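Local coordinates for protein amidohydrolase (Brucella melitensis biovar Abortus, PDB 4F0L) that probably acts as a metal-dependent deaminase of the amidohydrolase family, with a ferric ion bound in its TIM-barrel domain, at residues Glu361-Arg366 with Lys407-Leu412; Ala59-Leu64 with Ala120-Val125; Ile31-Gly36 with Ala391-Val396; Val115-Ala120 with Ala157-Thr162. One frame throughout, in Å; residues are numbered along the deposited sequence.

Interaction 1: Glu361-Arg366 with Lys407-Leu412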
loop_
_atom_site.group_PDB
_atom_site.type_symbol
_atom_site.label_atom_id
_atom_site.label_comp_id
_atom_site.label_asym_id
_atom_site.label_seq_id
_atom_site.Cartn_x
_atom_site.Cartn_y
_atom_site.Cartn_z
ATOM N N GLU B 361 -4.564 24.630 1.926
ATOM C CA GLU B 361 -5.711 23.755 2.017
ATOM C C GLU B 361 -5.869 22.861 0.786
ATOM O O GLU B 361 -6.975 22.396 0.490
ATOM C CB GLU B 361 -6.958 24.549 2.280
ATOM C CG GLU B 361 -7.235 25.680 1.315
ATOM C CD GLU B 361 -8.052 26.758 1.995
ATOM O OE1 GLU B 361 -9.039 27.227 1.386
ATOM O OE2 GLU B 361 -7.708 27.121 3.146
ATOM N N GLY B 362 -4.755 22.580 0.113
ATOM C CA GLY B 362 -4.792 21.852 -1.142
ATOM C C GLY B 362 -4.911 20.339 -1.005
ATOM O O GLY B 362 -5.170 19.777 0.085
ATOM N N SER B 363 -4.722 19.683 -2.149
ATOM C CA SER B 363 -4.738 18.247 -2.258
ATOM C C SER B 363 -3.476 17.667 -1.636
ATOM O O SER B 363 -2.369 18.152 -1.891
ATOM C CB SER B 363 -4.848 17.861 -3.748
ATOM O OG SER B 363 -4.361 16.545 -4.019
ATOM N N THR B 364 -3.627 16.595 -0.870
ATOM C CA THR B 364 -2.470 15.895 -0.296
ATOM C C THR B 364 -1.679 15.208 -1.421
ATOM O O THR B 364 -0.450 15.254 -1.443
ATOM C CB THR B 364 -2.922 14.863 0.776
ATOM O OG1 THR B 364 -3.612 15.552 1.809
ATOM C CG2 THR B 364 -1.743 14.159 1.396
ATOM N N GLY B 365 -2.370 14.606 -2.378
ATOM C CA GLY B 365 -1.679 13.925 -3.481
ATOM C C GLY B 365 -0.894 14.901 -4.341
ATOM O O GLY B 365 0.251 14.632 -4.730
ATOM N N ARG B 366 -1.484 16.063 -4.589
ATOM C CA ARG B 366 -0.810 17.146 -5.310
ATOM C C ARG B 366 0.486 17.603 -4.623
ATOM O O ARG B 366 1.554 17.652 -5.251
ATOM C CB ARG B 366 -1.766 18.327 -5.500
ATOM C CG ARG B 366 -1.162 19.621 -6.045
ATOM C CD ARG B 366 -0.632 19.519 -7.467
ATOM N NE ARG B 366 -0.090 20.827 -7.887
ATOM C CZ ARG B 366 -0.842 21.865 -8.247
ATOM N NH1 ARG B 366 -2.166 21.767 -8.235
ATOM N NH2 ARG B 366 -0.282 23.025 -8.592
ATOM N N LYS B 407 -10.821 16.572 -12.848
ATOM C CA LYS B 407 -9.942 17.702 -13.130
ATOM C C LYS B 407 -8.697 17.446 -12.308
ATOM O O LYS B 407 -8.727 16.616 -11.414
ATOM C CB LYS B 407 -10.649 19.042 -12.804
ATOM N N GLY B 408 -7.579 18.067 -12.667
ATOM C CA GLY B 408 -6.233 17.716 -12.180
ATOM C C GLY B 408 -5.956 17.075 -10.829
ATOM O O GLY B 408 -5.558 15.942 -10.788
ATOM N N ASP B 409 -6.050 17.816 -9.732
ATOM C CA ASP B 409 -5.682 17.277 -8.406
ATOM C C ASP B 409 -6.471 15.992 -8.037
ATOM O O ASP B 409 -5.934 15.061 -7.430
ATOM C CB ASP B 409 -5.907 18.343 -7.334
ATOM C CG ASP B 409 -4.839 19.430 -7.329
ATOM O OD1 ASP B 409 -3.847 19.350 -8.086
ATOM O OD2 ASP B 409 -5.015 20.391 -6.546
ATOM N N VAL B 410 -7.734 15.945 -8.436
ATOM C CA VAL B 410 -8.591 14.807 -8.200
ATOM C C VAL B 410 -7.997 13.572 -8.864
ATOM O O VAL B 410 -8.050 12.456 -8.308
ATOM C CB VAL B 410 -10.037 15.097 -8.694
ATOM C CG1 VAL B 410 -10.899 13.837 -8.661
ATOM C CG2 VAL B 410 -10.653 16.208 -7.852
ATOM N N VAL B 411 -7.371 13.758 -10.031
ATOM C CA VAL B 411 -6.696 12.631 -10.685
ATOM C C VAL B 411 -5.551 12.088 -9.800
ATOM O O VAL B 411 -5.395 10.852 -9.657
ATOM C CB VAL B 411 -6.149 12.977 -12.088
ATOM C CG1 VAL B 411 -5.280 11.821 -12.589
ATOM C CG2 VAL B 411 -7.275 13.314 -13.062
ATOM N N LEU B 412 -4.748 12.992 -9.226
ATOM C CA LEU B 412 -3.611 12.578 -8.393
ATOM C C LEU B 412 -4.108 11.841 -7.149
ATOM O O LEU B 412 -3.530 10.817 -6.754
ATOM C CB LEU B 412 -2.748 13.762 -7.979
ATOM C CG LEU B 412 -1.989 14.465 -9.105
ATOM C CD1 LEU B 412 -1.261 15.729 -8.607
ATOM C CD2 LEU B 412 -1.036 13.496 -9.816
HETATM O O HOH W 1 -3.974 21.327 -4.245
#
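Asp409 OD1 receives hydrogen bonds from both Arg366 NH1 and Trp25 NE1, so one carboxylate oxygen joins two helix starts to strand 24-26. The arginine bond is a salt bridge: Arg366 NH1 stands 2.9 Å from Asp409 OD1 and meets the syn lone pair of that oxygen, with an angle of 157° at the hydrogen. The oxygen lies at the edge of the guanidinium, close to its plane, although the guanidinium and carboxylate planes are turned 59° apart. With CG anti to the backbone N (chi1 171°) and a bend at chi2, the arginine runs its aliphatic part past the acid before NH1 reaches it, and Arg366 CD comes within 3.3 Å of Asp409 OD1. NE turns instead to Asp370.

Asp409 OD2 is also held, by Arg79 of the second subunit in a salt bridge and by a water at 2.7 Å, which in turn accepts from Ser363 N. Two arginines at one carboxylate would be expected to favour its charged form. Ser363 is the N-cap of helix 364-379: its OG accepts from Arg366 N at 3.0 Å and also bonds to Asp413, while Ser363 CB rests on Asp409 CB. About one turn further along its helix, Leu412 packs CD1 on Arg366 CA at 3.6 Å, where Gly365 lets the backbones come close.

Helices 364-379 and 408-417 thus meet near their N-terminal ends. Leu20 of strand 19-21 and Trp25 of strand 24-26 pack on both Arg366 and Leu412, and the second subunit lies against Ser363 and Val410.

Interaction 2: Ala59-Leu64 with Ala120-Val125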
loop_
_atom_site.group_PDB
_atom_site.type_symbol
_atom_site.label_atom_id
_atom_site.label_comp_id
_atom_site.label_asym_id
_atom_site.label_seq_id
_atom_site.Cartn_x
_atom_site.Cartn_y
_atom_site.Cartn_z
ATOM N N ALA B 59 5.029 14.976 -14.689
ATOM C CA ALA B 59 6.478 14.824 -14.734
ATOM C C ALA B 59 6.882 13.403 -14.353
ATOM O O ALA B 59 6.186 12.751 -13.593
ATOM C CB ALA B 59 7.130 15.806 -13.763
ATOM N N GLY B 60 8.016 12.961 -14.897
ATOM C CA GLY B 60 8.663 11.759 -14.473
ATOM C C GLY B 60 9.212 11.902 -13.069
ATOM O O GLY B 60 9.693 12.956 -12.681
ATOM N N MET B 61 9.092 10.828 -12.286
ATOM C CA MET B 61 9.526 10.836 -10.900
ATOM C C MET B 61 10.911 10.226 -10.797
ATOM O O MET B 61 11.171 9.126 -11.317
ATOM C CB MET B 61 8.549 10.013 -10.064
ATOM C CG MET B 61 8.840 9.972 -8.570
ATOM S SD MET B 61 8.592 11.545 -7.743
ATOM C CE MET B 61 6.802 11.564 -7.890
ATOM N N ALA B 62 11.799 10.907 -10.093
ATOM C CA ALA B 62 13.076 10.273 -9.734
ATOM C C ALA B 62 12.855 9.272 -8.640
ATOM O O ALA B 62 12.102 9.504 -7.663
ATOM C CB ALA B 62 14.134 11.312 -9.306
ATOM N N ASN B 63 13.542 8.139 -8.767
ATOM C CA ASN B 63 13.574 7.154 -7.704
ATOM C C ASN B 63 14.926 7.332 -7.063
ATOM O O ASN B 63 15.908 6.797 -7.516
ATOM C CB ASN B 63 13.383 5.744 -8.283
ATOM C CG ASN B 63 13.052 4.713 -7.212
ATOM O OD1 ASN B 63 13.737 4.608 -6.191
ATOM N ND2 ASN B 63 11.989 3.977 -7.432
ATOM N N LEU B 64 15.005 8.147 -6.022
ATOM C CA LEU B 64 16.311 8.714 -5.667
ATOM C C LEU B 64 17.234 7.810 -4.836
ATOM O O LEU B 64 18.311 8.240 -4.482
ATOM C CB LEU B 64 16.137 10.093 -5.004
ATOM C CG LEU B 64 15.236 10.273 -3.790
ATOM C CD1 LEU B 64 15.446 9.154 -2.781
ATOM C CD2 LEU B 64 15.541 11.636 -3.189
ATOM N N ALA B 120 6.194 1.880 -13.304
ATOM C CA ALA B 120 5.575 2.580 -12.216
ATOM C C ALA B 120 5.661 4.124 -12.384
ATOM O O ALA B 120 5.144 4.845 -11.533
ATOM C CB ALA B 120 6.233 2.156 -10.899
ATOM N N GLY B 121 6.347 4.615 -13.420
ATOM C CA GLY B 121 6.385 6.050 -13.689
ATOM C C GLY B 121 7.633 6.747 -13.152
ATOM O O GLY B 121 7.665 7.986 -13.061
ATOM N N PHE B 122 8.640 5.980 -12.718
ATOM C CA PHE B 122 9.913 6.574 -12.335
ATOM C C PHE B 122 10.784 6.646 -13.579
ATOM O O PHE B 122 10.973 5.627 -14.250
ATOM C CB PHE B 122 10.651 5.713 -11.307
ATOM C CG PHE B 122 9.968 5.602 -9.988
ATOM C CD1 PHE B 122 10.092 6.600 -9.044
ATOM C CD2 PHE B 122 9.241 4.447 -9.656
ATOM C CE1 PHE B 122 9.521 6.459 -7.791
ATOM C CE2 PHE B 122 8.654 4.310 -8.431
ATOM C CZ PHE B 122 8.790 5.319 -7.489
ATOM N N THR B 123 11.356 7.821 -13.865
ATOM C CA THR B 123 12.125 8.066 -15.094
ATOM C C THR B 123 13.642 8.180 -14.901
ATOM O O THR B 123 14.406 8.256 -15.882
ATOM C CB THR B 123 11.626 9.332 -15.785
ATOM O OG1 THR B 123 11.559 10.428 -14.848
ATOM C CG2 THR B 123 10.218 9.076 -16.375
ATOM N N ARG B 124 14.084 8.175 -13.645
ATOM C CA ARG B 124 15.517 8.227 -13.301
ATOM C C ARG B 124 15.710 7.463 -12.033
ATOM O O ARG B 124 14.818 7.459 -11.183
ATOM C CB ARG B 124 16.047 9.670 -13.116
ATOM C CG ARG B 124 17.504 9.768 -12.702
ATOM C CD ARG B 124 18.003 11.208 -12.687
ATOM N NE ARG B 124 18.072 11.756 -14.038
ATOM C CZ ARG B 124 19.163 11.800 -14.798
ATOM N NH1 ARG B 124 20.327 11.313 -14.368
ATOM N NH2 ARG B 124 19.091 12.344 -16.011
ATOM N N VAL B 125 16.863 6.824 -11.904
ATOM C CA VAL B 125 17.170 6.137 -10.687
ATOM C C VAL B 125 18.469 6.633 -10.111
ATOM O O VAL B 125 19.424 6.916 -10.837
ATOM C CB VAL B 125 17.187 4.586 -10.856
ATOM C CG1 VAL B 125 18.247 4.135 -11.864
ATOM C CG2 VAL B 125 17.378 3.924 -9.470
HETATM O O HOH W 2 5.597 10.156 -12.319
#
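The Phe122 ring carries the amide of Asn63 on one face: ND2 sits 3.3 Å above the ring plane, over its centre, with the amide and ring planes 52° apart. At the ring's edge lie the carbonyl oxygens Met61 O and Ala62 O. These residues belong to neighbouring parallel strands, 56-66 and 122-129, of the TIM barrel.

Asn63 reaches the ring because its CG is anti to the backbone N (chi1 -165°), which swings the amide across the phenyl. OD1 accepts from Ser328 N, a second hold that helps fix the amide's rotation. Met61 runs alongside Phe122, pointing the same way, and Met61 CG touches Phe122 CD1 at 3.6 Å before the chain bends off toward helix 364-379. Ile336 packs on both of these side chains, and Met117 of helix 103-119 on Phe122 and Asn63.

The strands are joined by Met61 N to Gly121 O, Thr123 N to Met61 O (2.9 Å) and Asn63 N to Arg124 O (2.8 Å). Gly121, with positive phi, closes the preceding helix in a Schellman motif. A water donates to both Ala59 O and Gly121 O, so Gly121 O has two donors. Thr123 OG1 presses on the backbone of Gly60, 3.2 Å from Gly60 CA.

Interaction 3: Ile31-Gly36 with Ala391-Val396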
loop_
_atom_site.group_PDB
_atom_site.type_symbol
_atom_site.label_atom_id
_atom_site.label_comp_id
_atom_site.label_asym_id
_atom_site.label_seq_id
_atom_site.Cartn_x
_atom_site.Cartn_y
_atom_site.Cartn_z
ATOM N N ILE B 31 3.283 19.671 -25.907
ATOM C CA ILE B 31 4.665 19.534 -25.463
ATOM C C ILE B 31 5.496 19.121 -26.658
ATOM O O ILE B 31 5.255 18.065 -27.238
ATOM C CB ILE B 31 4.818 18.470 -24.373
ATOM C CG1 ILE B 31 3.886 18.756 -23.193
ATOM C CG2 ILE B 31 6.252 18.410 -23.890
ATOM C CD1 ILE B 31 3.835 17.595 -22.216
ATOM N N GLY B 32 6.462 19.964 -27.037
ATOM C CA GLY B 32 7.349 19.641 -28.166
ATOM C C GLY B 32 8.619 18.986 -27.640
ATOM O O GLY B 32 9.129 19.407 -26.613
ATOM N N ILE B 33 9.105 17.982 -28.361
ATOM C CA ILE B 33 10.289 17.233 -28.030
ATOM C C ILE B 33 11.230 17.227 -29.210
ATOM O O ILE B 33 10.792 17.007 -30.325
ATOM C CB ILE B 33 9.930 15.756 -27.775
ATOM C CG1 ILE B 33 8.913 15.655 -26.681
ATOM C CG2 ILE B 33 11.170 14.928 -27.425
ATOM C CD1 ILE B 33 8.211 14.296 -26.780
ATOM N N ALA B 34 12.513 17.510 -28.950
ATOM C CA ALA B 34 13.563 17.575 -29.932
ATOM C C ALA B 34 14.907 17.196 -29.300
ATOM O O ALA B 34 15.346 17.766 -28.286
ATOM C CB ALA B 34 13.644 18.976 -30.520
ATOM N N GLY B 35 15.552 16.207 -29.911
ATOM C CA GLY B 35 16.782 15.655 -29.404
ATOM C C GLY B 35 16.661 15.166 -27.994
ATOM O O GLY B 35 17.603 15.287 -27.233
ATOM N N GLY B 36 15.491 14.622 -27.646
ATOM C CA GLY B 36 15.236 14.128 -26.284
ATOM C C GLY B 36 15.016 15.187 -25.200
ATOM O O GLY B 36 15.036 14.873 -24.006
ATOM N N ALA B 391 14.196 21.064 -20.212
ATOM C CA ALA B 391 14.333 19.836 -19.441
ATOM C C ALA B 391 14.439 18.622 -20.353
ATOM O O ALA B 391 14.041 18.645 -21.525
ATOM C CB ALA B 391 13.162 19.657 -18.497
ATOM N N SER B 392 14.985 17.542 -19.810
ATOM C CA SER B 392 14.905 16.240 -20.501
ATOM C C SER B 392 13.434 15.923 -20.741
ATOM O O SER B 392 12.603 16.255 -19.881
ATOM C CB SER B 392 15.547 15.123 -19.686
ATOM O OG SER B 392 15.704 13.962 -20.512
ATOM N N ALA B 393 13.113 15.311 -21.894
ATOM C CA ALA B 393 11.720 14.932 -22.181
ATOM C C ALA B 393 11.366 13.646 -21.430
ATOM O O ALA B 393 11.255 12.579 -22.016
ATOM C CB ALA B 393 11.450 14.831 -23.701
ATOM N N ASP B 394 11.172 13.802 -20.126
ATOM C CA ASP B 394 10.875 12.722 -19.198
ATOM C C ASP B 394 9.494 12.984 -18.577
ATOM O O ASP B 394 9.325 13.916 -17.780
ATOM C CB ASP B 394 11.906 12.680 -18.055
ATOM C CG ASP B 394 13.337 12.473 -18.519
ATOM O OD1 ASP B 394 13.631 12.387 -19.732
ATOM O OD2 ASP B 394 14.213 12.398 -17.637
ATOM N N PHE B 395 8.503 12.162 -18.905
ATOM C CA PHE B 395 7.189 12.387 -18.360
ATOM C C PHE B 395 6.336 11.147 -18.527
ATOM O O PHE B 395 6.792 10.141 -19.124
ATOM C CB PHE B 395 6.534 13.652 -18.956
ATOM C CG PHE B 395 6.658 13.762 -20.439
ATOM C CD1 PHE B 395 5.855 13.012 -21.264
ATOM C CD2 PHE B 395 7.621 14.593 -21.012
ATOM C CE1 PHE B 395 5.973 13.108 -22.641
ATOM C CE2 PHE B 395 7.725 14.689 -22.376
ATOM C CZ PHE B 395 6.911 13.945 -23.193
ATOM N N VAL B 396 5.139 11.205 -17.930
ATOM C CA VAL B 396 4.274 10.047 -17.703
ATOM C C VAL B 396 2.807 10.412 -18.043
ATOM O O VAL B 396 2.338 11.501 -17.673
ATOM C CB VAL B 396 4.353 9.606 -16.208
ATOM C CG1 VAL B 396 3.428 8.428 -15.883
ATOM C CG2 VAL B 396 5.801 9.271 -15.791
HETATM O O HOH W 3 17.574 14.739 -22.326
#
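Phe395, Ala393 and Gly36 bury the most surface here, and each meets the other segment differently. The Phe395 ring is approached at its edge, in plane, by Ile33 CD1, which stops 3.8 Å from Phe395 CZ; the two side chains come from opposite directions. Ile31 CG2 lies more loosely by the same ring, 4.3 Å from Phe395 CE2. Phe395 CG stands between the backbone N and the carbonyl carbon (chi1 46°), a rotation that carries the ring toward strand 29-34, and Trp427 meets the ring as well.

Ala393 points its CB at the same strand, 3.7 Å from Ile33 CG2. Contacts of this kind join the N-terminal part of the chain to the segment leading into strand 395-399, as in the composite beta domain that accompanies the barrel in many amidohydrolases. Ala393 is also the centre of an inverse gamma turn, and its N donates to Gly36 O at 2.9 Å, nearly straight at 172° although the donor stands above the carbonyl plane.

Gly36, at positive phi, offers that oxygen to a water too, at 3.0 Å. The same water donates to Ser392 OG. Ser392 OG in turn donates a hydrogen bond to Asp394 OD1, 2.7 Å away, from above the carboxylate plane. Asp394 OD1 also accepts from Arg429 N.

Interaction 4: Val115-Ala120 with Ala157-Thr162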
loop_
_atom_site.group_PDB
_atom_site.type_symbol
_atom_site.label_atom_id
_atom_site.label_comp_id
_atom_site.label_asym_id
_atom_site.label_seq_id
_atom_site.Cartn_x
_atom_site.Cartn_y
_atom_site.Cartn_z
ATOM N N VAL B 115 13.007 -1.841 -15.341
ATOM C CA VAL B 115 11.762 -1.992 -16.080
ATOM C C VAL B 115 10.537 -1.791 -15.160
ATOM O O VAL B 115 9.577 -1.078 -15.494
ATOM C CB VAL B 115 11.700 -3.343 -16.802
ATOM C CG1 VAL B 115 10.246 -3.718 -17.143
ATOM C CG2 VAL B 115 12.609 -3.337 -18.040
ATOM N N ASP B 116 10.559 -2.447 -14.010
ATOM C CA ASP B 116 9.495 -2.295 -13.016
ATOM C C ASP B 116 9.344 -0.791 -12.596
ATOM O O ASP B 116 8.238 -0.234 -12.546
ATOM C CB ASP B 116 9.869 -3.181 -11.817
ATOM C CG ASP B 116 8.693 -3.844 -11.179
ATOM O OD1 ASP B 116 7.670 -3.130 -11.058
ATOM O OD2 ASP B 116 8.816 -5.045 -10.737
ATOM N N MET B 117 10.465 -0.130 -12.311
ATOM C CA MET B 117 10.430 1.312 -11.964
ATOM C C MET B 117 9.832 2.136 -13.099
ATOM O O MET B 117 8.980 2.960 -12.866
ATOM C CB MET B 117 11.833 1.837 -11.666
ATOM C CG MET B 117 12.406 1.349 -10.324
ATOM S SD MET B 117 14.037 2.056 -10.047
ATOM C CE MET B 117 14.371 1.588 -8.342
ATOM N N LEU B 118 10.281 1.899 -14.332
ATOM C CA LEU B 118 9.746 2.634 -15.492
ATOM C C LEU B 118 8.240 2.417 -15.621
ATOM O O LEU B 118 7.497 3.376 -15.808
ATOM C CB LEU B 118 10.469 2.252 -16.792
ATOM C CG LEU B 118 11.827 2.928 -17.018
ATOM C CD1 LEU B 118 12.669 2.246 -18.082
ATOM C CD2 LEU B 118 11.600 4.412 -17.422
ATOM N N GLU B 119 7.789 1.179 -15.471
ATOM C CA GLU B 119 6.363 0.869 -15.528
ATOM C C GLU B 119 5.531 1.540 -14.393
ATOM O O GLU B 119 4.358 1.828 -14.555
ATOM C CB GLU B 119 6.136 -0.636 -15.561
ATOM C CG GLU B 119 6.580 -1.319 -16.854
ATOM C CD GLU B 119 6.208 -2.813 -16.894
ATOM O OE1 GLU B 119 5.668 -3.310 -15.864
ATOM O OE2 GLU B 119 6.423 -3.481 -17.957
ATOM N N ALA B 120 6.194 1.880 -13.304
ATOM C CA ALA B 120 5.575 2.580 -12.216
ATOM C C ALA B 120 5.661 4.124 -12.384
ATOM O O ALA B 120 5.144 4.845 -11.533
ATOM C CB ALA B 120 6.233 2.156 -10.899
ATOM N N ALA B 157 17.361 -0.541 -20.390
ATOM C CA ALA B 157 16.006 -0.161 -19.923
ATOM C C ALA B 157 15.524 1.166 -20.505
ATOM O O ALA B 157 14.310 1.412 -20.630
ATOM C CB ALA B 157 15.960 -0.106 -18.396
ATOM N N GLY B 158 16.487 2.015 -20.850
ATOM C CA GLY B 158 16.229 3.406 -21.225
ATOM C C GLY B 158 15.946 4.252 -19.990
ATOM O O GLY B 158 15.311 5.275 -20.089
ATOM N N MET B 159 16.410 3.802 -18.831
ATOM C CA MET B 159 16.200 4.483 -17.551
ATOM C C MET B 159 17.307 5.528 -17.320
ATOM O O MET B 159 18.482 5.257 -17.599
ATOM C CB MET B 159 16.247 3.445 -16.425
ATOM C CG MET B 159 16.348 4.025 -15.025
ATOM S SD MET B 159 14.868 4.956 -14.582
ATOM C CE MET B 159 13.952 3.617 -13.815
ATOM N N GLY B 160 16.927 6.724 -16.840
ATOM C CA GLY B 160 17.921 7.772 -16.519
ATOM C C GLY B 160 18.713 7.303 -15.317
ATOM O O GLY B 160 18.173 6.610 -14.482
ATOM N N LEU B 161 19.990 7.650 -15.243
ATOM C CA LEU B 161 20.865 7.147 -14.166
ATOM C C LEU B 161 21.669 8.269 -13.505
ATOM O O LEU B 161 22.439 8.969 -14.156
ATOM C CB LEU B 161 21.841 6.100 -14.731
ATOM C CG LEU B 161 22.858 5.476 -13.750
ATOM C CD1 LEU B 161 22.174 4.784 -12.571
ATOM C CD2 LEU B 161 23.754 4.486 -14.514
ATOM N N THR B 162 21.461 8.432 -12.217
ATOM C CA THR B 162 22.417 9.071 -11.366
ATOM C C THR B 162 23.095 7.987 -10.558
ATOM O O THR B 162 22.515 7.408 -9.636
ATOM C CB THR B 162 21.755 10.121 -10.466
ATOM O OG1 THR B 162 21.201 11.151 -11.289
ATOM C CG2 THR B 162 22.748 10.699 -9.496
#
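Met159 folds its side chain back over helix 103-119, just where the alpha/beta barrel passes from helix 145-157 into strand 160-167. Its CB, the first atom out, lies 4.1 Å from Leu118 CD1. CG leaves anti to the backbone N (chi1 167°), and bends at chi2 and chi3 turn the rest of the chain toward the helix. SD passes close to Arg124 N of the adjoining strand 122-129. The terminal CE rests against two successive helix residues, 3.5 Å from Met117 CB and 3.9 Å from Leu118 CG.

The two partners meet this methyl differently. Met117, extended beyond CG, crosses Met159 at about a right angle and carries on toward Ser66 of strand 56-66, whereas Leu118 and Met159 slide past each other in opposite directions. Tyr114, one turn earlier on the same helix, packs on both Met159 and Ala157. All of the contact between the segments is made without a hydrogen bond.

Gly158, at positive phi, is the C-prime residue of the Schellman motif that ends helix 145-157, and the chain turns there so that Ala157 and Met159 both face Leu118. Ala157 CB is 4.1 Å from Leu118 CD1. That same methyl presses more tightly on the helix's last carbonyl, which is bonded to His439: Leu118 CD1 lies 3.1 Å from Ala157 O.

In the fold
Interactions 2 and 4 form one continuous piece of the barrel: their centres are 7 Å apart, they share Ala120, and strands 122-129 and 160-167 are neighbours, with Val125 N 2.9 Å from Gly160 O. Interaction 3 adjoins from the other direction, its centre 14 Å from that of interaction 2, since strands 56-66 and 395-399 lie side by side and Val396 CG2 packs 3.5 Å from Gly121 O. Interaction 1 stands apart, about 8 Å from interaction 2 at the nearest atoms, and belongs to the subunit interface. The ferric ion, held by His65, His67, His241 and Asp329, lies about 10 Å from the Asn63 side chain and about 11 Å from that of Met117.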